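Local structure of probable oxidoreductase (Mycobacterium abscessus, 4EYE) at residues A[65-70]-A[78-83]. The protein probably acts as an oxidoreductase of the medium-chain dehydrogenase/reductase family, related to quinone oxidoreductases. Residues are numbered along the deposited sequence; the frame is centred on the assembly and turned at random.
Sequences YLMTKG and PPFVPG
Phe-80 sets the edge of its ring against Met-67, and Pro-82 packs on Thr-68, in a small, buried packing contact within the GroES-like domain of this quinone oxidoreductase-like protein: an aromatic edge meets a helix-end carbonyl, and apolar side chains touch beside it. It joins the last turn of helix 62-68 to the irregular chain that leads into strand 85-92, and no hydrogen bond crosses it. Phe-80 approaches edge-on: its CZ lies 3.7 Å from Met-67 O, near the ring plane, and 4.1 Å from Met-67 CB. With chi1 at 72°, CG of Phe-80 sits between the backbone N and the carbonyl carbon, and the ring extends toward the helix end. Met-67 O accepts the backbone N-H of Gly-70, where positive phi closes the helix in a Schellman motif; the aromatic edge therefore abuts a carbonyl already used in the helix end. The Met-67 side chain also touches Tyr-72 and Met-76 of the intervening loop. Beside the aromatic ring, Thr-68 CG2 meets Pro-82 CG at 4.2 Å, and both side chains rest on Leu-36 of strand 36-42. Backbone bonds from Phe-80 to Ala-27 and from Pro-82 to Tyr-114 tie the extended chain to its surroundings. The threonine divides its two branches: its methyl faces the proline, while OG1 donates to Tyr-65 O over 2.7 Å, in the carbonyl plane and on a lone pair, with a C=O...OG1 angle of 133°.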
# COMPACT_ATOMS: atom_id res chain seq x y z
N TYR A 65 1.44 4.90 10.66
CA TYR A 65 0.99 4.56 12.01
C TYR A 65 2.15 4.12 12.93
O TYR A 65 2.30 4.58 14.07
CB TYR A 65 -0.06 3.46 11.88
CG TYR A 65 -0.42 2.81 13.20
CD1 TYR A 65 -0.92 3.57 14.24
CD2 TYR A 65 -0.27 1.45 13.40
CE1 TYR A 65 -1.25 3.00 15.45
CE2 TYR A 65 -0.58 0.86 14.63
CZ TYR A 65 -1.06 1.67 15.65
OH TYR A 65 -1.40 1.14 16.87
N LEU A 66 2.99 3.23 12.41
CA LEU A 66 4.17 2.76 13.15
C LEU A 66 5.06 3.94 13.53
O LEU A 66 5.59 3.97 14.65
CB LEU A 66 4.97 1.70 12.33
CG LEU A 66 4.26 0.35 12.03
CD1 LEU A 66 5.15 -0.73 11.36
CD2 LEU A 66 3.70 -0.26 13.34
N MET A 67 5.21 4.91 12.61
CA MET A 67 6.05 6.06 12.86
C MET A 67 5.50 6.90 14.00
O MET A 67 6.25 7.39 14.81
CB MET A 67 6.22 6.91 11.60
CG MET A 67 7.16 6.26 10.63
SD MET A 67 7.45 7.23 9.13
CE MET A 67 8.71 8.31 9.70
N THR A 68 4.18 7.02 14.08
CA THR A 68 3.57 7.75 15.18
C THR A 68 3.84 7.12 16.57
O THR A 68 3.76 7.81 17.58
CB THR A 68 2.09 7.97 15.01
OG1 THR A 68 1.37 6.76 15.27
CG2 THR A 68 1.82 8.51 13.59
N LYS A 69 4.18 5.83 16.58
CA LYS A 69 4.55 5.14 17.83
C LYS A 69 6.04 4.95 18.05
O LYS A 69 6.41 4.30 18.98
CB LYS A 69 3.89 3.75 17.88
CG LYS A 69 2.38 3.79 17.86
CD LYS A 69 1.75 2.46 18.17
CE LYS A 69 2.22 1.37 17.22
NZ LYS A 69 1.51 0.06 17.45
N GLY A 70 6.86 5.47 17.15
CA GLY A 70 8.29 5.21 17.15
C GLY A 70 8.66 3.74 16.93
O GLY A 70 9.68 3.29 17.46
N PRO A 78 9.77 13.42 16.93
CA PRO A 78 8.88 14.57 16.94
C PRO A 78 9.59 15.90 17.22
O PRO A 78 10.63 15.94 17.89
CB PRO A 78 7.90 14.27 18.09
CG PRO A 78 8.05 12.83 18.38
CD PRO A 78 9.47 12.50 18.05
N PRO A 79 9.00 17.00 16.75
CA PRO A 79 7.77 17.03 15.95
C PRO A 79 8.00 16.69 14.47
O PRO A 79 8.98 17.04 13.90
CB PRO A 79 7.27 18.47 16.16
CG PRO A 79 8.50 19.28 16.45
CD PRO A 79 9.52 18.34 17.04
N PHE A 80 7.08 15.95 13.83
CA PHE A 80 7.19 15.68 12.39
C PHE A 80 5.81 15.43 11.77
O PHE A 80 4.87 14.95 12.46
CB PHE A 80 8.12 14.47 12.09
CG PHE A 80 7.52 13.13 12.46
CD1 PHE A 80 6.75 12.41 11.57
CD2 PHE A 80 7.75 12.57 13.71
CE1 PHE A 80 6.22 11.17 11.90
CE2 PHE A 80 7.20 11.33 14.06
CZ PHE A 80 6.39 10.66 13.16
N VAL A 81 5.68 15.76 10.50
CA VAL A 81 4.42 15.50 9.74
C VAL A 81 4.51 14.11 9.16
O VAL A 81 5.36 13.87 8.30
CB VAL A 81 4.19 16.56 8.62
CG1 VAL A 81 2.94 16.23 7.75
CG2 VAL A 81 4.00 17.93 9.26
N PRO A 82 3.67 13.17 9.63
CA PRO A 82 3.66 11.86 9.00
C PRO A 82 3.07 11.87 7.60
O PRO A 82 2.47 12.85 7.18
CB PRO A 82 2.76 11.02 9.92
CG PRO A 82 2.48 11.89 11.11
CD PRO A 82 2.63 13.29 10.66
N GLY A 83 3.30 10.77 6.89
CA GLY A 83 2.58 10.51 5.63
C GLY A 83 3.54 10.33 4.49
O GLY A 83 4.31 11.28 4.13